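Local atomic coordinates of amino acid amide racemase (Ochrobactrum anthropi, PDB entry 6GIO), a protein that binds pyridoxal-5'-phosphate and belongs to the class-III aminotransferase family, whose members share the PLP-dependent fold type I. Residues R131-I136 / G163-Y169; D171-P175 / V355-S359; K374-G379 / A419-V423. All coordinates share one frame; numbering follows the deposited sequence.

Contact 1: R131-I136 / G163-Y169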
loop_
_atom_site.group_PDB
_atom_site.type_symbol
_atom_site.label_atom_id
_atom_site.label_comp_id
_atom_site.label_asym_id
_atom_site.label_seq_id
_atom_site.Cartn_x
_atom_site.Cartn_y
_atom_site.Cartn_z
ATOM N N ARG C 131 8.272 -18.970 -14.087
ATOM C CA ARG C 131 8.711 -19.633 -12.870
ATOM C C ARG C 131 9.545 -18.713 -11.955
ATOM O O ARG C 131 10.284 -17.825 -12.433
ATOM C CB ARG C 131 9.514 -20.874 -13.215
ATOM C CG ARG C 131 8.715 -21.941 -13.947
ATOM C CD ARG C 131 9.617 -23.133 -14.194
ATOM N NE ARG C 131 9.145 -24.033 -15.256
ATOM C CZ ARG C 131 8.388 -25.104 -15.057
ATOM N NH1 ARG C 131 7.953 -25.440 -13.838
ATOM N NH2 ARG C 131 8.050 -25.841 -16.109
ATOM N N ILE C 132 9.401 -18.949 -10.644
ATOM C CA ILE C 132 10.053 -18.141 -9.617
ATOM C C ILE C 132 10.761 -19.026 -8.582
ATOM O O ILE C 132 10.190 -19.999 -8.138
ATOM C CB ILE C 132 9.027 -17.209 -8.891
ATOM C CG1 ILE C 132 8.478 -16.148 -9.857
ATOM C CG2 ILE C 132 9.669 -16.528 -7.682
ATOM C CD1 ILE C 132 9.490 -15.187 -10.434
ATOM N N ILE C 133 11.979 -18.662 -8.176
ATOM C CA ILE C 133 12.679 -19.383 -7.099
ATOM C C ILE C 133 12.538 -18.557 -5.824
ATOM O O ILE C 133 12.816 -17.386 -5.811
ATOM C CB ILE C 133 14.144 -19.698 -7.439
ATOM C CG1 ILE C 133 14.207 -20.566 -8.711
ATOM C CG2 ILE C 133 14.843 -20.442 -6.287
ATOM C CD1 ILE C 133 15.519 -20.470 -9.452
ATOM N N SER C 134 12.086 -19.201 -4.775
ATOM C CA SER C 134 11.979 -18.585 -3.472
ATOM C C SER C 134 12.469 -19.546 -2.335
ATOM O O SER C 134 12.836 -20.692 -2.595
ATOM C CB SER C 134 10.528 -18.222 -3.285
ATOM O OG SER C 134 10.334 -17.584 -2.065
ATOM N N PHE C 135 12.482 -19.079 -1.087
ATOM C CA PHE C 135 12.936 -19.901 0.034
ATOM C C PHE C 135 11.836 -20.267 0.998
ATOM O O PHE C 135 10.985 -19.456 1.275
ATOM C CB PHE C 135 14.093 -19.228 0.796
ATOM C CG PHE C 135 15.380 -19.371 0.063
ATOM C CD1 PHE C 135 16.111 -20.547 0.169
ATOM C CD2 PHE C 135 15.765 -18.430 -0.854
ATOM C CE1 PHE C 135 17.258 -20.733 -0.590
ATOM C CE2 PHE C 135 16.910 -18.619 -1.632
ATOM C CZ PHE C 135 17.668 -19.763 -1.474
ATOM N N ILE C 136 11.882 -21.497 1.490
ATOM C CA ILE C 136 11.013 -21.911 2.579
ATOM C C ILE C 136 11.283 -20.953 3.737
ATOM O O ILE C 136 12.448 -20.726 4.164
ATOM C CB ILE C 136 11.246 -23.382 3.001
ATOM C CG1 ILE C 136 10.852 -24.334 1.882
ATOM C CG2 ILE C 136 10.421 -23.743 4.244
ATOM C CD1 ILE C 136 11.409 -25.720 2.028
ATOM N N GLY C 163 4.190 -22.357 -10.357
ATOM C CA GLY C 163 5.518 -22.160 -10.924
ATOM C C GLY C 163 6.592 -21.747 -9.906
ATOM O O GLY C 163 7.723 -21.483 -10.297
ATOM N N VAL C 164 6.248 -21.730 -8.618
ATOM C CA VAL C 164 7.207 -21.386 -7.547
ATOM C C VAL C 164 7.951 -22.633 -7.057
ATOM O O VAL C 164 7.352 -23.657 -6.665
ATOM C CB VAL C 164 6.521 -20.644 -6.359
ATOM C CG1 VAL C 164 7.488 -20.445 -5.191
ATOM C CG2 VAL C 164 6.019 -19.290 -6.826
ATOM N N LEU C 165 9.276 -22.541 -7.111
ATOM C CA LEU C 165 10.171 -23.542 -6.560
ATOM C C LEU C 165 10.621 -23.020 -5.221
ATOM O O LEU C 165 11.315 -21.995 -5.189
ATOM C CB LEU C 165 11.396 -23.731 -7.486
ATOM C CG LEU C 165 12.459 -24.742 -6.992
ATOM C CD1 LEU C 165 11.782 -26.038 -6.595
ATOM C CD2 LEU C 165 13.550 -25.018 -8.027
ATOM N N LEU C 166 10.198 -23.693 -4.137
ATOM C CA LEU C 166 10.635 -23.400 -2.756
ATOM C C LEU C 166 11.790 -24.290 -2.241
ATOM O O LEU C 166 11.666 -25.509 -2.172
ATOM C CB LEU C 166 9.473 -23.542 -1.789
ATOM C CG LEU C 166 8.398 -22.468 -1.857
ATOM C CD1 LEU C 166 7.256 -22.874 -0.919
ATOM C CD2 LEU C 166 8.889 -21.076 -1.493
ATOM N N LEU C 167 12.906 -23.671 -1.853
ATOM C CA LEU C 167 14.080 -24.389 -1.383
ATOM C C LEU C 167 14.296 -24.120 0.071
ATOM O O LEU C 167 13.954 -23.032 0.521
ATOM C CB LEU C 167 15.314 -23.867 -2.106
ATOM C CG LEU C 167 15.386 -24.002 -3.629
ATOM C CD1 LEU C 167 16.571 -23.224 -4.152
ATOM C CD2 LEU C 167 15.466 -25.461 -4.027
ATOM N N PRO C 168 14.937 -25.063 0.809
ATOM C CA PRO C 168 15.342 -24.752 2.165
ATOM C C PRO C 168 16.378 -23.636 2.210
ATOM O O PRO C 168 17.255 -23.513 1.315
ATOM C CB PRO C 168 15.937 -26.080 2.675
ATOM C CG PRO C 168 15.422 -27.138 1.759
ATOM C CD PRO C 168 15.296 -26.451 0.448
ATOM N N TYR C 169 16.264 -22.797 3.231
ATOM C CA TYR C 169 17.303 -21.805 3.493
ATOM C C TYR C 169 18.323 -22.420 4.483
ATOM O O TYR C 169 17.974 -22.811 5.589
ATOM C CB TYR C 169 16.667 -20.498 4.011
ATOM C CG TYR C 169 17.499 -19.235 3.961
ATOM C CD1 TYR C 169 18.409 -18.944 4.951
ATOM C CD2 TYR C 169 17.291 -18.263 2.943
ATOM C CE1 TYR C 169 19.115 -17.735 4.955
ATOM C CE2 TYR C 169 17.977 -17.069 2.939
ATOM C CZ TYR C 169 18.906 -16.810 3.941
ATOM O OH TYR C 169 19.600 -15.613 3.963
HETATM O O HOH W 1 8.317 -24.127 -11.338
#

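Contact 2: D171-P175 / V355-S359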
loop_
_atom_site.group_PDB
_atom_site.type_symbol
_atom_site.label_atom_id
_atom_site.label_comp_id
_atom_site.label_asym_id
_atom_site.label_seq_id
_atom_site.Cartn_x
_atom_site.Cartn_y
_atom_site.Cartn_z
ATOM N N ASP C 171 20.654 -23.154 7.299
ATOM C CA ASP C 171 20.571 -22.570 8.612
ATOM C C ASP C 171 21.721 -23.131 9.477
ATOM O O ASP C 171 21.658 -24.265 9.920
ATOM C CB ASP C 171 19.231 -22.964 9.194
ATOM C CG ASP C 171 19.034 -22.477 10.611
ATOM O OD1 ASP C 171 19.981 -21.919 11.243
ATOM O OD2 ASP C 171 17.907 -22.660 11.082
ATOM N N PRO C 172 22.764 -22.328 9.739
ATOM C CA PRO C 172 23.867 -22.828 10.556
ATOM C C PRO C 172 23.469 -23.345 11.958
ATOM O O PRO C 172 24.146 -24.206 12.460
ATOM C CB PRO C 172 24.799 -21.623 10.689
ATOM C CG PRO C 172 24.395 -20.683 9.614
ATOM C CD PRO C 172 22.937 -20.909 9.376
ATOM N N PHE C 173 22.403 -22.847 12.567
ATOM C CA PHE C 173 22.040 -23.237 13.934
ATOM C C PHE C 173 21.239 -24.544 13.973
ATOM O O PHE C 173 21.370 -25.300 14.908
ATOM C CB PHE C 173 21.260 -22.112 14.620
ATOM C CG PHE C 173 21.032 -22.329 16.113
ATOM C CD1 PHE C 173 22.091 -22.285 17.003
ATOM C CD2 PHE C 173 19.756 -22.542 16.618
ATOM C CE1 PHE C 173 21.889 -22.443 18.363
ATOM C CE2 PHE C 173 19.534 -22.705 17.975
ATOM C CZ PHE C 173 20.614 -22.661 18.862
ATOM N N ARG C 174 20.417 -24.810 12.948
ATOM C CA ARG C 174 19.712 -26.090 12.804
ATOM C C ARG C 174 20.065 -26.667 11.459
ATOM O O ARG C 174 19.251 -26.645 10.551
ATOM C CB ARG C 174 18.217 -25.901 12.941
ATOM C CG ARG C 174 17.858 -25.361 14.320
ATOM C CD ARG C 174 16.406 -25.509 14.657
ATOM N NE ARG C 174 16.156 -25.199 16.060
ATOM C CZ ARG C 174 16.109 -23.969 16.571
ATOM N NH1 ARG C 174 16.321 -22.913 15.809
ATOM N NH2 ARG C 174 15.864 -23.786 17.868
ATOM N N PRO C 175 21.299 -27.186 11.315
ATOM C CA PRO C 175 21.878 -27.405 9.965
ATOM C C PRO C 175 21.451 -28.716 9.301
ATOM O O PRO C 175 22.291 -29.571 8.993
ATOM C CB PRO C 175 23.375 -27.377 10.244
ATOM C CG PRO C 175 23.465 -28.031 11.561
ATOM C CD PRO C 175 22.277 -27.533 12.360
ATOM N N VAL C 355 17.504 -13.626 18.974
ATOM C CA VAL C 355 17.870 -14.513 20.070
ATOM C C VAL C 355 17.038 -15.795 20.074
ATOM O O VAL C 355 15.858 -15.778 20.398
ATOM C CB VAL C 355 17.718 -13.787 21.433
ATOM C CG1 VAL C 355 18.158 -14.702 22.578
ATOM C CG2 VAL C 355 18.544 -12.512 21.446
ATOM N N ASP C 356 17.664 -16.929 19.748
ATOM C CA ASP C 356 16.954 -18.185 19.565
ATOM C C ASP C 356 16.748 -18.927 20.918
ATOM O O ASP C 356 17.718 -19.350 21.563
ATOM C CB ASP C 356 17.764 -19.034 18.589
ATOM C CG ASP C 356 16.988 -20.187 18.072
ATOM O OD1 ASP C 356 16.381 -20.895 18.903
ATOM O OD2 ASP C 356 16.940 -20.334 16.836
ATOM N N LEU C 357 15.512 -19.036 21.376
ATOM C CA LEU C 357 15.218 -19.658 22.640
ATOM C C LEU C 357 15.015 -21.163 22.458
ATOM O O LEU C 357 14.287 -21.598 21.557
ATOM C CB LEU C 357 13.953 -19.062 23.254
ATOM C CG LEU C 357 13.950 -17.555 23.377
ATOM C CD1 LEU C 357 12.665 -17.088 23.983
ATOM C CD2 LEU C 357 15.120 -17.076 24.221
ATOM N N VAL C 358 15.680 -21.945 23.295
ATOM C CA VAL C 358 15.654 -23.408 23.173
ATOM C C VAL C 358 15.278 -24.070 24.499
ATOM O O VAL C 358 15.714 -23.640 25.550
ATOM C CB VAL C 358 16.994 -23.957 22.716
ATOM C CG1 VAL C 358 17.351 -23.456 21.308
ATOM C CG2 VAL C 358 18.107 -23.611 23.704
ATOM N N SER C 359 14.469 -25.117 24.449
ATOM C CA SER C 359 14.136 -25.874 25.657
ATOM C C SER C 359 15.249 -26.844 26.014
ATOM O O SER C 359 15.265 -27.371 27.125
ATOM C CB SER C 359 12.792 -26.609 25.515
ATOM O OG SER C 359 12.786 -27.510 24.421
#

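Contact 3: K374-G379 / A419-V423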
loop_
_atom_site.group_PDB
_atom_site.type_symbol
_atom_site.label_atom_id
_atom_site.label_comp_id
_atom_site.label_asym_id
_atom_site.label_seq_id
_atom_site.Cartn_x
_atom_site.Cartn_y
_atom_site.Cartn_z
ATOM N N LYS C 374 5.663 -14.998 27.100
ATOM C CA LYS C 374 5.796 -14.519 28.458
ATOM C C LYS C 374 7.000 -13.638 28.593
ATOM O O LYS C 374 6.973 -12.668 29.345
ATOM C CB LYS C 374 5.922 -15.684 29.453
ATOM C CG LYS C 374 4.600 -16.354 29.734
ATOM C CD LYS C 374 4.764 -17.459 30.747
ATOM C CE LYS C 374 3.439 -18.165 30.940
ATOM N NZ LYS C 374 3.505 -19.153 32.053
ATOM N N ILE C 375 8.080 -13.978 27.898
ATOM C CA ILE C 375 9.265 -13.119 27.928
ATOM C C ILE C 375 8.958 -11.715 27.340
ATOM O O ILE C 375 9.368 -10.686 27.903
ATOM C CB ILE C 375 10.450 -13.789 27.206
ATOM C CG1 ILE C 375 10.894 -15.031 28.006
ATOM C CG2 ILE C 375 11.598 -12.812 27.039
ATOM C CD1 ILE C 375 11.792 -15.961 27.237
ATOM N N ILE C 376 8.234 -11.661 26.221
ATOM C CA ILE C 376 7.818 -10.366 25.633
ATOM C C ILE C 376 6.905 -9.573 26.594
ATOM O O ILE C 376 7.046 -8.356 26.759
ATOM C CB ILE C 376 7.001 -10.551 24.328
ATOM C CG1 ILE C 376 7.740 -11.401 23.296
ATOM C CG2 ILE C 376 6.669 -9.211 23.728
ATOM C CD1 ILE C 376 9.048 -10.842 22.833
ATOM N N TYR C 377 5.933 -10.271 27.176
ATOM C CA TYR C 377 4.998 -9.628 28.102
ATOM C C TYR C 377 5.710 -9.071 29.329
ATOM O O TYR C 377 5.460 -7.942 29.779
ATOM C CB TYR C 377 3.946 -10.616 28.554
ATOM C CG TYR C 377 3.014 -10.019 29.548
ATOM C CD1 TYR C 377 1.912 -9.304 29.131
ATOM C CD2 TYR C 377 3.223 -10.180 30.911
ATOM C CE1 TYR C 377 1.033 -8.752 30.039
ATOM C CE2 TYR C 377 2.349 -9.632 31.831
ATOM C CZ TYR C 377 1.261 -8.914 31.382
ATOM O OH TYR C 377 0.402 -8.360 32.289
ATOM N N ARG C 378 6.606 -9.849 29.890
ATOM C CA ARG C 378 7.362 -9.350 31.020
ATOM C C ARG C 378 8.308 -8.222 30.608
ATOM O O ARG C 378 8.521 -7.276 31.382
ATOM C CB ARG C 378 8.115 -10.483 31.703
ATOM C CG ARG C 378 8.840 -10.106 32.983
ATOM C CD ARG C 378 7.851 -9.599 34.029
ATOM N NE ARG C 378 8.517 -9.268 35.281
ATOM C CZ ARG C 378 7.966 -8.528 36.248
ATOM N NH1 ARG C 378 6.746 -8.019 36.098
ATOM N NH2 ARG C 378 8.649 -8.267 37.338
ATOM N N GLY C 379 8.898 -8.319 29.410
ATOM C CA GLY C 379 9.668 -7.193 28.844
ATOM C C GLY C 379 8.883 -5.880 28.830
ATOM O O GLY C 379 9.345 -4.818 29.259
ATOM N N ALA C 419 13.601 -10.253 32.300
ATOM C CA ALA C 419 12.373 -10.862 31.772
ATOM C C ALA C 419 12.507 -12.407 31.607
ATOM O O ALA C 419 11.620 -13.164 31.989
ATOM C CB ALA C 419 11.933 -10.191 30.463
ATOM N N ILE C 420 13.625 -12.850 31.040
ATOM C CA ILE C 420 13.917 -14.297 30.877
ATOM C C ILE C 420 13.953 -15.008 32.240
ATOM O O ILE C 420 13.377 -16.079 32.406
ATOM C CB ILE C 420 15.259 -14.515 30.164
ATOM C CG1 ILE C 420 15.158 -14.028 28.718
ATOM C CG2 ILE C 420 15.607 -15.981 30.160
ATOM C CD1 ILE C 420 16.445 -14.012 27.931
ATOM N N GLY C 421 14.636 -14.389 33.203
ATOM C CA GLY C 421 14.766 -14.934 34.541
ATOM C C GLY C 421 13.429 -15.035 35.204
ATOM O O GLY C 421 13.117 -16.050 35.803
ATOM N N ASP C 422 12.618 -13.988 35.099
ATOM C CA ASP C 422 11.310 -13.973 35.786
ATOM C C ASP C 422 10.404 -15.036 35.187
ATOM O O ASP C 422 9.614 -15.644 35.886
ATOM C CB ASP C 422 10.622 -12.609 35.669
ATOM C CG ASP C 422 11.323 -11.511 36.473
ATOM O OD1 ASP C 422 12.184 -11.816 37.296
ATOM O OD2 ASP C 422 10.999 -10.328 36.290
ATOM N N VAL C 423 10.496 -15.244 33.874
ATOM C CA VAL C 423 9.642 -16.245 33.239
ATOM C C VAL C 423 10.085 -17.683 33.600
ATOM O O VAL C 423 9.238 -18.549 33.893
ATOM C CB VAL C 423 9.556 -16.033 31.718
ATOM C CG1 VAL C 423 9.008 -17.273 31.019
ATOM C CG2 VAL C 423 8.710 -14.785 31.422
#

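Contact 1: R131-I136 / G163-Y169
Phe135 sets its CG anti to its own carbonyl carbon (chi1 -77°), whereas Tyr169 turns its CG anti to the backbone N (chi1 -163°), and these two rotations bring the rings together as a T-shaped pair. The edge of Tyr169 at CD2 approaches one face of Phe135, 3.6 Å from Phe135 CG, with the planes 80° apart. The touch falls toward the rim of the face, and the two ring centroids are 5.2 Å apart. Near the plane of the Phe135 ring, Pro168 O sits at the edge, 3.4 Å from Phe135 CE1. Phe220 and Leu224 of helix 220-229 also pack on Phe135.

The rings lie just past the parallel pairing of strands 131-135 and 164-167, which belong to a beta-alpha-beta unit with helix 144-147. Strand 164-167 is outermost in its sheet within this chain. Five backbone hydrogen bonds zip the segments together, among them Ser134 N to Leu165 O at 2.9 Å; Ile133 bonds to strand 199-204 instead. On the face carrying Phe135, Ile133 CG2 meets Leu167 CD1 at 3.9 Å, the two side chains crossing obliquely. Ser134 lies on the other face, where its CB is 3.7 Å from Leu166 CD2, while its OG bonds to Ile149 O and Ser138 OG. At the start of the pairing, the extended Arg131 donates from NH1 to a water at 2.8 Å, which passes a weak bond on to Gly163 O; Arg131 NH2 bonds to Gln198 OE1. Gly163 has a positive phi of the kind glycine readily takes.

Contact 2: D171-P175 / V355-S359
A two-pronged, end-on salt bridge between Arg174 and Asp356 links the loop that follows strand 164-167 of one mixed sheet to strand 352-357 of the other. Arg174 NH1 donates to Asp356 OD2 at 2.8 Å and Arg174 NH2 to Asp356 OD1 at 3.1 Å, each oxygen being met on its syn side. Guanidinium and carboxylate are not quite coplanar, their planes lying 34° apart. Phe173, with its CG anti to the backbone N (chi1 -171°), brings CE2 over one face of this guanidinium, toward its rim. The same CE2 comes within 3.6 Å of Asp356 CG and 4.1 Å of Val358 CG1, the methyl lying at the ring edge. Val358 CG1 also touches Arg174 NH2. Within the loop, Asp171 OD1 accepts from Phe173 N at 2.9 Å, an Asx turn that shapes the backbone from which both reaching side chains leave. Asp356 OD2 has a second cationic partner in Arg347, and Arg174 NH2 also donates to Arg364 O. With two arginines gathered on one buried carboxylate, Asp356 is probably kept ionised, its carboxylate bridging Arg174 of the loop and Arg347 of strand 343-349.

Contact 3: K374-G379 / A419-V423
Val423, Ile375 and Arg378 carry most of this helix contact. Val423 sets its CG2 methyl against Lys374, where CG2 is 3.4 Å from the backbone O and 3.5 Å from CB, with CG1 resting on that same CB. CG2 further meets Ile375 CG1 at 4.1 Å, the two side chains crossing at about a right angle. Ile375 CG2 and CD1 both reach Ile420 CG1. Beside them Ala419 CB is 3.7 Å from both Ile375 O and Gly379 N. The backbones come close here, the CA atoms of Arg378 and Ala419 being 5.3 Å apart, consistent with the small side chain of Ala419.

Both helices lie in the C-terminal part of a fold type I enzyme, and helix 369-382 packs on the mixed sheet containing strands 384-389 and 395-398, Ile376 on Phe386 and Ile375 on Leu396. The axes of the two short segments come within 8.5 Å, their directions 121° apart.

Arg378 lies alongside Ala419 with its aliphatic CG and then bends at chi2 (61°), which carries the guanidinium over to Asp422. The grip is side-on and converges on one oxygen: Arg378 NE donates to Asp422 OD2 at 2.9 Å on the anti side, and Arg378 NH2 reaches the same OD2 at 3.3 Å from above the carboxylate plane. OD2 stays near the guanidinium plane although the two flat groups are turned 51° against each other. Arg378 NH1 bonds to Gln381 OE1, one turn further along the same helix. Lys374 extends its chain away from the crossing to a salt bridge with Asp430.

The three contacts follow one another along the chain without interleaving. Contact 1 runs almost directly into contact 2, since Tyr169 and Asp171 are two residues apart, yet their centres lie 22 Å from each other and nothing else touches between them. Contacts 2 and 3, with centres 19 Å apart, meet through Leu357 CD1 and Ile375 CD1 at 3.6 Å, where strand 352-357 packs against helix 369-382. Contacts 1 and 3 stay separate, about 21 Å between nearest atoms. Contact 1 lies toward the cofactor: the side chain of Tyr169 is about 10 Å from pyridoxal-5'-phosphate, and Tyr169 OH bonds to the backbone O of Glu205, a residue of the cofactor pocket.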